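3-keto-5-aminohexanoate cleavage enzyme (Ralstonia eutropha, PDB 3C6C) probably catalyses metal-dependent cleavage of 3-keto-5-aminohexanoate, a beta-keto acid, with zinc the expected cofactor and nickel bound in this crystal. Local coordinates at residues V24-V30 and N263-E269; A60-V64 and V300-A306; K182-F188 and V208-V214; A223-M228 and M253-A257; A239-A243 and A257-N263. All blocks are in the same frame, centred on the assembly; numbering follows the deposited sequence.

Contact 1: residues V24-V30 and N263-E269; sequences VILTCAV and NVRVGLE. With NI (nickel (II) ion), chain B.
The first and last strands of the TIM barrel meet here, L26, T27 and C28 pairing in parallel with V264, R265 and V266 to close the ring at an axis angle of 26°. T27 anchors the pairing: its N donates to V264 O (3.0 Å), and its O accepts from V266 N (3.0 Å). A29 continues the pattern, its N bonded to V266 O (2.8 Å) and its O taking E269 N (3.0 Å), although E269 already lies beyond the strand. At the other end the N263 side chain stands in for a backbone carbonyl: OD1 takes the N-H of I25 (2.9 Å), which arrives 44° above the amide plane, while its ND2 goes to Q240. L26 and C28 share one face with V264 and V266, the first two packing on helix 282-295. On the opposite face R265 stretches out along the barrel interior, and the CB of A29 sits over one face of its guanidinium, 3.5 Å from NE. R265 makes salt bridges to D270 through NE and to E269 OE2 through NH2 (3.1 Å), the latter a weak hydrogen bond. An extended chain carries E269 OE2 to nickel (2.2 Å), where H66, H68 and three waters complete the shell. The closing strand pair thus runs straight into the metal site, and A29 CB packs against both the R265 guanidinium and the E269 carboxylate.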
# COMPACT_ATOMS: atom_id res chain seq x y z
N VAL A 24 -17.34 -10.43 -14.71
CA VAL A 24 -17.20 -9.01 -14.43
C VAL A 24 -18.40 -8.25 -14.97
O VAL A 24 -18.76 -8.38 -16.14
CB VAL A 24 -15.91 -8.46 -15.11
CG1 VAL A 24 -15.76 -6.93 -14.91
CG2 VAL A 24 -14.69 -9.25 -14.65
N ILE A 25 -19.04 -7.48 -14.09
CA ILE A 25 -20.18 -6.64 -14.51
C ILE A 25 -19.62 -5.43 -15.24
O ILE A 25 -18.74 -4.73 -14.73
CB ILE A 25 -21.09 -6.18 -13.34
CG1 ILE A 25 -21.63 -7.41 -12.60
CG2 ILE A 25 -22.22 -5.28 -13.86
CD1 ILE A 25 -22.39 -7.12 -11.29
N LEU A 26 -20.12 -5.22 -16.44
CA LEU A 26 -19.74 -4.06 -17.26
C LEU A 26 -20.95 -3.20 -17.52
O LEU A 26 -21.98 -3.65 -18.09
CB LEU A 26 -19.11 -4.49 -18.58
CG LEU A 26 -18.49 -3.44 -19.58
CD1 LEU A 26 -17.61 -4.15 -20.63
CD2 LEU A 26 -19.53 -2.55 -20.28
N THR A 27 -20.81 -1.96 -17.06
CA THR A 27 -21.78 -0.88 -17.28
C THR A 27 -21.28 0.04 -18.39
O THR A 27 -20.11 0.44 -18.43
CB THR A 27 -22.03 -0.06 -16.01
OG1 THR A 27 -22.51 -0.92 -15.01
CG2 THR A 27 -23.05 1.09 -16.26
N CYS A 28 -22.18 0.32 -19.31
CA CYS A 28 -21.94 1.34 -20.34
C CYS A 28 -22.75 2.58 -20.08
O CYS A 28 -23.99 2.54 -20.06
CB CYS A 28 -22.22 0.83 -21.73
SG CYS A 28 -21.65 1.92 -23.04
N ALA A 29 -22.01 3.65 -19.80
CA ALA A 29 -22.54 4.99 -19.53
C ALA A 29 -22.62 5.69 -20.87
O ALA A 29 -21.64 6.19 -21.38
CB ALA A 29 -21.63 5.76 -18.55
N VAL A 30 -23.82 5.69 -21.44
CA VAL A 30 -23.98 5.92 -22.88
C VAL A 30 -23.90 7.38 -23.36
O VAL A 30 -23.59 7.63 -24.54
CB VAL A 30 -25.25 5.25 -23.47
CG1 VAL A 30 -25.14 3.72 -23.38
CG2 VAL A 30 -26.51 5.78 -22.77
N ASN A 263 -15.94 -4.45 -10.53
CA ASN A 263 -16.67 -4.35 -11.78
C ASN A 263 -16.23 -3.07 -12.47
O ASN A 263 -15.44 -2.31 -11.93
CB ASN A 263 -18.15 -4.40 -11.50
CG ASN A 263 -18.52 -5.71 -10.84
OD1 ASN A 263 -18.22 -6.78 -11.37
ND2 ASN A 263 -19.06 -5.64 -9.62
N VAL A 264 -16.71 -2.90 -13.70
CA VAL A 264 -16.17 -1.89 -14.61
C VAL A 264 -17.23 -1.09 -15.34
O VAL A 264 -18.39 -1.44 -15.38
CB VAL A 264 -15.19 -2.53 -15.66
CG1 VAL A 264 -14.15 -3.41 -14.92
CG2 VAL A 264 -15.93 -3.32 -16.73
N ARG A 265 -16.76 0.02 -15.92
CA ARG A 265 -17.60 0.96 -16.64
C ARG A 265 -16.80 1.63 -17.76
O ARG A 265 -15.65 2.04 -17.57
CB ARG A 265 -18.21 1.98 -15.67
CG ARG A 265 -18.70 3.27 -16.28
CD ARG A 265 -19.55 4.07 -15.35
NE ARG A 265 -19.54 5.48 -15.70
CZ ARG A 265 -20.38 6.38 -15.25
NH1 ARG A 265 -21.36 6.02 -14.42
NH2 ARG A 265 -20.23 7.64 -15.58
N VAL A 266 -17.44 1.67 -18.91
CA VAL A 266 -17.01 2.48 -20.04
C VAL A 266 -18.17 3.27 -20.61
O VAL A 266 -19.27 3.24 -20.06
CB VAL A 266 -16.31 1.61 -21.14
CG1 VAL A 266 -15.05 0.90 -20.55
CG2 VAL A 266 -17.24 0.59 -21.82
N GLY A 267 -17.91 3.98 -21.71
CA GLY A 267 -18.96 4.76 -22.36
C GLY A 267 -18.62 6.19 -22.70
O GLY A 267 -17.72 6.78 -22.14
N LEU A 268 -19.44 6.75 -23.58
CA LEU A 268 -19.26 8.12 -24.08
C LEU A 268 -19.49 9.19 -23.00
O LEU A 268 -19.08 10.34 -23.17
CB LEU A 268 -20.14 8.38 -25.31
CG LEU A 268 -19.83 7.55 -26.55
CD1 LEU A 268 -20.85 7.88 -27.65
CD2 LEU A 268 -18.40 7.81 -27.00
N GLU A 269 -20.17 8.80 -21.91
CA GLU A 269 -20.34 9.69 -20.77
C GLU A 269 -18.97 10.10 -20.22
O GLU A 269 -18.78 11.23 -19.73
CB GLU A 269 -21.18 9.03 -19.66
CG GLU A 269 -21.21 9.84 -18.38
CD GLU A 269 -22.36 9.43 -17.46
OE1 GLU A 269 -23.30 8.73 -17.90
OE2 GLU A 269 -22.31 9.82 -16.28
NI NI B . -23.81 9.58 -14.70
O HOH W 1 -20.36 -1.79 -13.45
O HOH W 2 -22.17 8.76 -13.16
O HOH W 3 -22.84 11.49 -14.25
O HOH W 4 -24.76 9.89 -12.85

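Contact 2: residues A60-V64 and V300-A306; sequences AGASV and VATPDEA
S63 turns its hydroxyl onto the carbonyl of A301, OG donating to O at 2.7 Å and meeting it 24° out of the carbonyl plane. The hydroxyl swings there at a chi1 of -38°, OG lying beside its own backbone N, and the same oxygen accepts from L26 N, so it links three segments. The other side of S63 is apolar: its CB abuts the CB of A306 (3.8 Å), which comes from the first turn of helix 303-310. P303 lies alongside the S63 backbone, its ring CG 3.7 Å from S63 O. Farther out, V300 directs its CG1 branch at the carbonyl of G61, 3.3 Å from O. The helix that carries P303 and A306 starts in a capping box: T302 N reaches E305 OE1 (2.9 Å), and E305 N returns to T302 OG1 (3.1 Å). G61, with positive phi, ends helix 47-60 in a Schellman motif. The contact therefore joins a helix end to a helix start beside the beginnings of the barrel strands. The backbone of S63 bonds to L26 and V99, that of A301 to V24, and V300 packs against R290 and I293 of helix 282-295.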
# COMPACT_ATOMS: atom_id res chain seq x y z
N ALA A 60 -23.02 -5.60 -27.74
CA ALA A 60 -21.56 -5.75 -27.65
C ALA A 60 -21.12 -6.51 -26.37
O ALA A 60 -19.95 -6.87 -26.23
CB ALA A 60 -20.86 -4.40 -27.74
N GLY A 61 -22.08 -6.72 -25.47
CA GLY A 61 -21.89 -7.50 -24.25
C GLY A 61 -22.06 -6.80 -22.90
O GLY A 61 -21.81 -7.38 -21.85
N ALA A 62 -22.51 -5.56 -22.92
CA ALA A 62 -22.71 -4.80 -21.66
C ALA A 62 -23.79 -5.44 -20.79
O ALA A 62 -24.82 -5.91 -21.27
CB ALA A 62 -23.00 -3.33 -21.93
N SER A 63 -23.53 -5.40 -19.49
CA SER A 63 -24.42 -5.97 -18.47
C SER A 63 -25.52 -4.98 -18.08
O SER A 63 -26.65 -5.36 -17.79
CB SER A 63 -23.65 -6.35 -17.19
OG SER A 63 -22.36 -6.90 -17.46
N VAL A 64 -25.11 -3.72 -18.02
CA VAL A 64 -25.89 -2.61 -17.51
C VAL A 64 -25.67 -1.37 -18.40
O VAL A 64 -24.56 -1.15 -18.91
CB VAL A 64 -25.46 -2.25 -16.02
CG1 VAL A 64 -26.39 -1.18 -15.42
CG2 VAL A 64 -25.43 -3.51 -15.10
N VAL A 300 -17.36 -11.25 -19.25
CA VAL A 300 -18.29 -10.18 -18.97
C VAL A 300 -19.65 -10.79 -18.66
O VAL A 300 -20.21 -11.56 -19.45
CB VAL A 300 -18.39 -9.16 -20.10
CG1 VAL A 300 -19.44 -8.11 -19.73
CG2 VAL A 300 -16.99 -8.51 -20.39
N ALA A 301 -20.17 -10.40 -17.51
CA ALA A 301 -21.50 -10.85 -17.07
C ALA A 301 -22.59 -10.47 -18.07
O ALA A 301 -22.70 -9.32 -18.49
CB ALA A 301 -21.84 -10.30 -15.66
N THR A 302 -23.42 -11.44 -18.40
CA THR A 302 -24.67 -11.14 -19.11
C THR A 302 -25.55 -10.33 -18.13
O THR A 302 -25.28 -10.32 -16.93
CB THR A 302 -25.45 -12.40 -19.55
OG1 THR A 302 -25.91 -13.09 -18.39
CG2 THR A 302 -24.57 -13.37 -20.40
N PRO A 303 -26.61 -9.67 -18.63
CA PRO A 303 -27.50 -8.93 -17.72
C PRO A 303 -28.05 -9.80 -16.60
O PRO A 303 -28.06 -9.40 -15.43
CB PRO A 303 -28.59 -8.41 -18.67
CG PRO A 303 -27.82 -8.15 -19.94
CD PRO A 303 -26.84 -9.27 -20.04
N ASP A 304 -28.42 -11.02 -16.94
CA ASP A 304 -29.00 -11.95 -15.94
C ASP A 304 -27.97 -12.41 -14.92
O ASP A 304 -28.23 -12.55 -13.72
CB ASP A 304 -29.67 -13.13 -16.61
CG ASP A 304 -31.12 -12.84 -17.04
OD1 ASP A 304 -31.72 -11.81 -16.62
OD2 ASP A 304 -31.64 -13.66 -17.81
N GLU A 305 -26.75 -12.64 -15.40
CA GLU A 305 -25.63 -12.98 -14.51
C GLU A 305 -25.33 -11.83 -13.55
O GLU A 305 -25.04 -12.04 -12.35
CB GLU A 305 -24.36 -13.35 -15.30
CG GLU A 305 -24.47 -14.72 -15.95
CD GLU A 305 -23.39 -15.03 -16.96
OE1 GLU A 305 -22.70 -14.12 -17.43
OE2 GLU A 305 -23.23 -16.22 -17.29
N ALA A 306 -25.39 -10.61 -14.07
CA ALA A 306 -25.15 -9.42 -13.26
C ALA A 306 -26.26 -9.27 -12.22
O ALA A 306 -26.02 -8.94 -11.06
CB ALA A 306 -25.07 -8.16 -14.13
O HOH W 5 -21.79 -10.05 -21.73

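Contact 3: residues K182-F188 and V208-V214; sequences KPELEVF and VPLFQMV
E186 folds back at chi1 -38° and chi2 -67° to lay its carboxylate beside Q212, whose chain runs out extended from its strand; the two side chains point the same way. They belong to a beta-alpha-beta unit of the TIM barrel, strands 182-187 and 210-214 being parallel neighbours joined through helix 190-201. Q212 NE2 gives a hydrogen bond to the syn side of E186 OE1 (3.0 Å), with the acceptor close to the amide plane. E184 enters from the same face, and two waters join it to Q212, one connecting E184 OE1 to Q212 NE2, the other E184 OE2 to Q212 OE1. This polar face looks into the barrel, E186 lying about 6 Å from nickel by nearest atoms. The backbones pair, L185 N bonding to L210 O (2.8 Å) and L185 O taking Q212 N (2.8 Å). The face of L185, V187, F211 and M213 is apolar. L185 places CD1 over the F211 ring, 4.1 Å from its centroid, V187 CG1 comes to the ring edge, and F211 packs on I200 of helix 190-201. Two further contacts finish the strand pair. At one end V214 lies along F188, its CB 3.9 Å from the ring centroid and over the face. At the other, K182, bent at its last two torsions, presses CD tightly on L210 CG (3.4 Å) and delivers NZ to V208 O at 2.9 Å.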
# COMPACT_ATOMS: atom_id res chain seq x y z
N LYS A 182 -32.22 -0.33 -6.50
CA LYS A 182 -30.92 -0.48 -5.83
C LYS A 182 -30.04 0.73 -6.12
O LYS A 182 -29.82 1.07 -7.30
CB LYS A 182 -30.22 -1.79 -6.24
CG LYS A 182 -28.93 -2.06 -5.47
CD LYS A 182 -28.33 -3.45 -5.76
CE LYS A 182 -29.08 -4.55 -5.15
NZ LYS A 182 -29.15 -4.44 -3.66
N PRO A 183 -29.58 1.43 -5.07
CA PRO A 183 -28.64 2.50 -5.38
C PRO A 183 -27.24 2.01 -5.69
O PRO A 183 -26.73 1.06 -5.08
CB PRO A 183 -28.60 3.32 -4.08
CG PRO A 183 -28.84 2.29 -2.99
CD PRO A 183 -29.81 1.30 -3.61
N GLU A 184 -26.66 2.66 -6.69
CA GLU A 184 -25.22 2.65 -6.94
C GLU A 184 -24.60 3.86 -6.26
O GLU A 184 -24.79 5.01 -6.67
CB GLU A 184 -24.90 2.63 -8.44
CG GLU A 184 -23.43 2.39 -8.74
CD GLU A 184 -23.17 2.35 -10.22
OE1 GLU A 184 -23.39 3.41 -10.88
OE2 GLU A 184 -22.74 1.28 -10.71
N LEU A 185 -23.88 3.57 -5.19
CA LEU A 185 -23.32 4.59 -4.32
C LEU A 185 -22.02 5.07 -4.93
O LEU A 185 -20.98 4.38 -4.88
CB LEU A 185 -23.07 4.05 -2.90
CG LEU A 185 -24.25 3.38 -2.20
CD1 LEU A 185 -23.80 2.75 -0.89
CD2 LEU A 185 -25.40 4.38 -2.00
N GLU A 186 -22.09 6.27 -5.48
CA GLU A 186 -20.96 6.90 -6.17
C GLU A 186 -20.11 7.68 -5.16
O GLU A 186 -20.58 8.61 -4.50
CB GLU A 186 -21.40 7.81 -7.31
CG GLU A 186 -22.60 7.36 -8.16
CD GLU A 186 -22.39 6.12 -9.01
OE1 GLU A 186 -21.23 5.65 -9.16
OE2 GLU A 186 -23.42 5.62 -9.57
N VAL A 187 -18.86 7.28 -5.10
CA VAL A 187 -17.89 7.80 -4.11
C VAL A 187 -16.65 8.43 -4.74
O VAL A 187 -16.10 7.96 -5.75
CB VAL A 187 -17.50 6.69 -3.08
CG1 VAL A 187 -18.76 6.12 -2.37
CG2 VAL A 187 -16.63 5.56 -3.74
N PHE A 188 -16.24 9.55 -4.13
CA PHE A 188 -15.14 10.38 -4.64
C PHE A 188 -13.97 10.47 -3.68
O PHE A 188 -12.97 11.14 -3.94
CB PHE A 188 -15.64 11.80 -4.94
CG PHE A 188 -16.65 11.88 -6.06
CD1 PHE A 188 -17.97 11.50 -5.84
CD2 PHE A 188 -16.30 12.37 -7.29
CE1 PHE A 188 -18.90 11.60 -6.85
CE2 PHE A 188 -17.24 12.47 -8.31
CZ PHE A 188 -18.53 12.08 -8.08
N VAL A 208 -27.44 -6.73 -1.38
CA VAL A 208 -26.04 -6.51 -1.79
C VAL A 208 -25.80 -5.01 -2.02
O VAL A 208 -26.38 -4.43 -2.93
CB VAL A 208 -25.66 -7.32 -3.09
CG1 VAL A 208 -24.20 -7.00 -3.53
CG2 VAL A 208 -25.81 -8.79 -2.89
N PRO A 209 -24.92 -4.38 -1.22
CA PRO A 209 -24.60 -2.98 -1.48
C PRO A 209 -23.72 -2.83 -2.71
O PRO A 209 -22.86 -3.65 -2.97
CB PRO A 209 -23.79 -2.57 -0.24
CG PRO A 209 -23.93 -3.68 0.71
CD PRO A 209 -24.17 -4.91 -0.08
N LEU A 210 -23.97 -1.73 -3.41
CA LEU A 210 -23.22 -1.36 -4.63
C LEU A 210 -22.48 -0.05 -4.46
O LEU A 210 -23.09 1.00 -4.26
CB LEU A 210 -24.17 -1.17 -5.83
CG LEU A 210 -25.15 -2.26 -6.19
CD1 LEU A 210 -25.89 -1.85 -7.47
CD2 LEU A 210 -24.45 -3.63 -6.32
N PHE A 211 -21.17 -0.13 -4.58
CA PHE A 211 -20.29 1.03 -4.50
C PHE A 211 -19.55 1.21 -5.84
O PHE A 211 -19.10 0.24 -6.47
CB PHE A 211 -19.22 0.89 -3.43
CG PHE A 211 -19.71 0.99 -2.00
CD1 PHE A 211 -20.32 -0.09 -1.40
CD2 PHE A 211 -19.48 2.13 -1.25
CE1 PHE A 211 -20.73 -0.01 -0.10
CE2 PHE A 211 -19.91 2.21 0.08
CZ PHE A 211 -20.52 1.13 0.64
N GLN A 212 -19.41 2.44 -6.25
CA GLN A 212 -18.54 2.77 -7.38
C GLN A 212 -17.66 3.97 -7.13
O GLN A 212 -18.13 5.06 -6.79
CB GLN A 212 -19.33 3.01 -8.66
CG GLN A 212 -18.49 3.44 -9.84
CD GLN A 212 -19.21 3.23 -11.17
OE1 GLN A 212 -18.83 2.35 -11.95
NE2 GLN A 212 -20.26 4.02 -11.42
N MSE A 213 -16.38 3.77 -7.36
CA MSE A 213 -15.39 4.85 -7.28
C MSE A 213 -15.32 5.62 -8.59
O MSE A 213 -15.01 5.05 -9.64
CB MSE A 213 -13.98 4.32 -7.01
CG MSE A 213 -13.84 3.33 -5.93
SE MSE A 213 -11.99 2.74 -5.93
CE MSE A 213 -12.31 1.31 -4.95
N VAL A 214 -15.63 6.90 -8.48
CA VAL A 214 -15.39 7.89 -9.52
C VAL A 214 -13.96 8.40 -9.37
O VAL A 214 -13.60 9.02 -8.36
CB VAL A 214 -16.40 9.09 -9.44
CG1 VAL A 214 -16.19 10.05 -10.63
CG2 VAL A 214 -17.86 8.56 -9.41
O HOH W 6 -29.40 -7.24 -3.46
O HOH W 7 -26.59 -0.38 -2.93
O HOH W 8 -22.41 3.39 -13.47
O HOH W 9 -20.82 0.99 -12.87
O HOH W 10 -13.32 7.70 -5.85

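Contact 4: residues A223-M228 and M253-A257; sequences ASTETM and MMAQA
M228 is the main bump, filling a hollow on helix 250-260 lined by M253, Q256 and A257. Both it and M253 are selenomethionines. The M228 chain runs straight out and turns only at its last torsion (chi3 -62°), laying SE against the backbone of A257, 3.4 Å from CA. Its CE drops between M253 and Q256, touching M253 SE at 3.7 Å and Q256 CB at 3.8 Å. M253 comes the other way, doubled back on itself, sliding past M228 so that SE rests on A223, 4.0 Å from CB. Beside this the contact turns polar: T225 OG1 donates to Q256 OE1 (2.7 Å), coming from above the carbonyl plane rather than within it. That oxygen has a second donor, Q256 NE2 of the second subunit, which also packs L260 on T225. Such packing between consecutive outer helices, 225-232 and 250-260, is characteristic of the helical layer of a TIM barrel, here at a subunit interface.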
# COMPACT_ATOMS: atom_id res chain seq x y z
N ALA A 223 -7.11 9.01 -10.42
CA ALA A 223 -7.07 7.73 -11.14
C ALA A 223 -5.68 7.08 -11.02
O ALA A 223 -4.83 7.23 -11.89
CB ALA A 223 -7.43 7.95 -12.67
N SER A 224 -5.45 6.37 -9.93
CA SER A 224 -4.24 5.61 -9.76
C SER A 224 -4.56 4.25 -9.16
O SER A 224 -5.57 4.05 -8.49
CB SER A 224 -3.21 6.33 -8.87
OG SER A 224 -3.61 6.35 -7.49
N THR A 225 -3.67 3.32 -9.41
CA THR A 225 -3.78 1.98 -8.81
C THR A 225 -3.80 2.05 -7.28
O THR A 225 -4.58 1.37 -6.61
CB THR A 225 -2.63 1.05 -9.31
OG1 THR A 225 -2.72 0.94 -10.75
CG2 THR A 225 -2.75 -0.33 -8.71
N GLU A 226 -2.99 2.95 -6.75
CA GLU A 226 -2.83 3.13 -5.32
C GLU A 226 -4.14 3.60 -4.71
O GLU A 226 -4.55 3.16 -3.62
CB GLU A 226 -1.68 4.09 -5.00
CG GLU A 226 -0.32 3.49 -5.28
CD GLU A 226 0.24 3.81 -6.68
OE1 GLU A 226 -0.51 4.08 -7.67
OE2 GLU A 226 1.49 3.78 -6.82
N THR A 227 -4.82 4.48 -5.44
CA THR A 227 -6.09 5.02 -4.97
C THR A 227 -7.11 3.90 -4.91
O THR A 227 -7.83 3.76 -3.93
CB THR A 227 -6.61 6.16 -5.88
OG1 THR A 227 -5.68 7.24 -5.87
CG2 THR A 227 -7.98 6.65 -5.40
N MSE A 228 -7.13 3.12 -5.98
CA MSE A 228 -8.11 2.04 -6.11
C MSE A 228 -7.94 0.98 -5.02
O MSE A 228 -8.90 0.56 -4.39
CB MSE A 228 -8.05 1.38 -7.50
CG MSE A 228 -9.32 0.59 -7.78
SE MSE A 228 -9.34 -0.27 -9.48
CE MSE A 228 -9.21 1.25 -10.61
N MSE A 253 -8.23 2.27 -16.07
CA MSE A 253 -8.97 2.05 -14.83
C MSE A 253 -9.89 0.84 -14.91
O MSE A 253 -10.10 0.13 -13.93
CB MSE A 253 -9.72 3.30 -14.37
CG MSE A 253 -8.80 4.42 -13.83
SE MSE A 253 -7.52 4.00 -12.43
CE MSE A 253 -6.05 3.49 -13.36
N MSE A 254 -10.43 0.60 -16.10
CA MSE A 254 -11.24 -0.60 -16.34
C MSE A 254 -10.42 -1.87 -16.08
O MSE A 254 -10.84 -2.78 -15.34
CB MSE A 254 -11.78 -0.58 -17.79
CG MSE A 254 -12.62 -1.81 -18.24
SE MSE A 254 -11.56 -3.30 -18.82
CE MSE A 254 -10.49 -2.47 -20.18
N ALA A 255 -9.23 -1.92 -16.67
CA ALA A 255 -8.39 -3.12 -16.53
C ALA A 255 -7.98 -3.30 -15.07
O ALA A 255 -7.95 -4.41 -14.52
CB ALA A 255 -7.14 -3.07 -17.48
N GLN A 256 -7.69 -2.18 -14.43
CA GLN A 256 -7.17 -2.19 -13.04
C GLN A 256 -8.25 -2.66 -12.09
O GLN A 256 -8.00 -3.48 -11.19
CB GLN A 256 -6.66 -0.80 -12.60
CG GLN A 256 -6.02 -0.85 -11.22
CD GLN A 256 -4.85 -1.79 -11.21
OE1 GLN A 256 -3.73 -1.38 -11.56
NE2 GLN A 256 -5.08 -3.06 -10.84
N ALA A 257 -9.48 -2.23 -12.33
CA ALA A 257 -10.63 -2.71 -11.53
C ALA A 257 -10.83 -4.20 -11.73
O ALA A 257 -10.97 -4.95 -10.76
CB ALA A 257 -11.93 -1.93 -11.84

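Contact 5: residues A239-A243 and A257-N263; sequences AQWAA and AALLGGN
Strand 240-244 and the turn after helix 250-260 touch through a single backbone bridge of A242 with N263: N263 N donates to W241 O (2.7 Å), whereas the return bond from A243 N to N263 O is weak at 3.4 Å. The turn itself is a Schellman motif with G261 at positive phi, and A257 O receives L260 N and G262 N from opposite faces of its plane. W241 lies across this turn. Its CG stands between backbone N and carbonyl carbon (chi1 69°), which swings the indole over the chain so that G262 CA sits against the face of the six-membered ring, 3.5 Å from the centroid. Glycine, lacking a side chain, lets the ring come down directly on the backbone. At the ring edge, near its plane, L260 O approaches CZ2 (3.5 Å), and a water joins the same carbonyl to NE1. L260 CB adds a contact to CH2 at 4.0 Å, while M228 and R232 of helix 225-232 also pack on the indole. Q240 bends at its second torsion to bring OE1 to N263 ND2 (2.8 Å), the bond lying in the carbonyl plane and nearly in the amide plane. A243 CB meets A257 CB at 4.2 Å. This is an alpha-to-beta turn of a TIM barrel, where helix 250-260 hands over to strand 264-266, beside strand 240-244.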
# COMPACT_ATOMS: atom_id res chain seq x y z
N ALA A 239 -20.02 -6.40 -0.30
CA ALA A 239 -20.48 -5.46 -1.31
C ALA A 239 -19.85 -5.76 -2.65
O ALA A 239 -18.78 -6.34 -2.73
CB ALA A 239 -20.16 -4.03 -0.87
N GLN A 240 -20.56 -5.37 -3.69
CA GLN A 240 -19.98 -5.30 -5.03
C GLN A 240 -19.44 -3.90 -5.21
O GLN A 240 -20.03 -2.92 -4.72
CB GLN A 240 -21.03 -5.60 -6.12
CG GLN A 240 -21.38 -7.06 -6.26
CD GLN A 240 -20.20 -7.91 -6.67
OE1 GLN A 240 -19.49 -7.58 -7.61
NE2 GLN A 240 -19.99 -9.02 -5.97
N TRP A 241 -18.28 -3.79 -5.86
CA TRP A 241 -17.68 -2.48 -6.15
C TRP A 241 -17.20 -2.40 -7.58
O TRP A 241 -16.89 -3.41 -8.22
CB TRP A 241 -16.55 -2.11 -5.18
CG TRP A 241 -15.33 -2.91 -5.31
CD1 TRP A 241 -15.07 -4.11 -4.75
CD2 TRP A 241 -14.18 -2.60 -6.12
NE1 TRP A 241 -13.83 -4.57 -5.13
CE2 TRP A 241 -13.27 -3.66 -5.98
CE3 TRP A 241 -13.84 -1.52 -6.95
CZ2 TRP A 241 -12.04 -3.68 -6.65
CZ3 TRP A 241 -12.61 -1.53 -7.57
CH2 TRP A 241 -11.74 -2.62 -7.44
N ALA A 242 -17.20 -1.18 -8.06
CA ALA A 242 -16.67 -0.81 -9.39
C ALA A 242 -15.81 0.44 -9.27
O ALA A 242 -15.83 1.13 -8.26
CB ALA A 242 -17.82 -0.58 -10.35
N ALA A 243 -15.04 0.70 -10.32
CA ALA A 243 -14.24 1.90 -10.41
C ALA A 243 -14.14 2.27 -11.88
O ALA A 243 -14.14 1.38 -12.74
CB ALA A 243 -12.84 1.67 -9.80
N ALA A 257 -9.48 -2.23 -12.33
CA ALA A 257 -10.63 -2.71 -11.53
C ALA A 257 -10.83 -4.20 -11.73
O ALA A 257 -10.97 -4.95 -10.76
CB ALA A 257 -11.93 -1.93 -11.84
N ALA A 258 -10.81 -4.65 -12.98
CA ALA A 258 -10.99 -6.08 -13.28
C ALA A 258 -9.96 -6.90 -12.52
O ALA A 258 -10.27 -7.94 -11.93
CB ALA A 258 -10.91 -6.38 -14.79
N LEU A 259 -8.73 -6.41 -12.53
CA LEU A 259 -7.60 -7.12 -11.92
C LEU A 259 -7.72 -7.24 -10.37
O LEU A 259 -7.17 -8.17 -9.75
CB LEU A 259 -6.28 -6.46 -12.29
CG LEU A 259 -5.79 -6.74 -13.72
CD1 LEU A 259 -4.67 -5.75 -14.06
CD2 LEU A 259 -5.28 -8.20 -13.89
N LEU A 260 -8.46 -6.32 -9.79
CA LEU A 260 -8.57 -6.17 -8.30
C LEU A 260 -9.88 -6.72 -7.74
O LEU A 260 -10.15 -6.62 -6.54
CB LEU A 260 -8.35 -4.71 -7.89
CG LEU A 260 -6.89 -4.24 -8.00
CD1 LEU A 260 -6.85 -2.72 -7.71
CD2 LEU A 260 -5.95 -5.07 -7.07
N GLY A 261 -10.68 -7.31 -8.63
CA GLY A 261 -11.96 -7.95 -8.27
C GLY A 261 -13.19 -7.07 -8.32
O GLY A 261 -14.29 -7.44 -7.86
N GLY A 262 -12.99 -5.90 -8.91
CA GLY A 262 -14.10 -4.93 -9.11
C GLY A 262 -14.79 -5.09 -10.45
O GLY A 262 -14.35 -5.81 -11.34
N ASN A 263 -15.94 -4.45 -10.53
CA ASN A 263 -16.67 -4.35 -11.78
C ASN A 263 -16.23 -3.07 -12.47
O ASN A 263 -15.44 -2.31 -11.93
CB ASN A 263 -18.15 -4.40 -11.50
CG ASN A 263 -18.52 -5.71 -10.84
OD1 ASN A 263 -18.22 -6.78 -11.37
ND2 ASN A 263 -19.06 -5.64 -9.62
O HOH W 11 -16.90 -6.53 -6.71
O HOH W 12 -12.53 -7.17 -4.39

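Contacts 3, 5 and 1 follow one another round the barrel wall. Contact 3 joins contact 5 through backbone, M213 N and A242 O probably hydrogen-bonded at 2.8 Å, and contact 5 shares N263 with contact 1, where the ring closes. The centres of contacts 1 and 3 are about 13 Å apart, yet the two touch in the interior, R265 NH1 packing 3.8 Å from Q212 NE2. Both approach the nickel: contact 1 supplies the ligand E269, contact 3 brings E186 near it. Contact 4 lies outside the wall, centre about 9 Å from that of contact 5, with M228 packed on W241 and A243. Contact 2 joins contact 1 at the strand starts, L26 O lying 2.7 Å from S63 N.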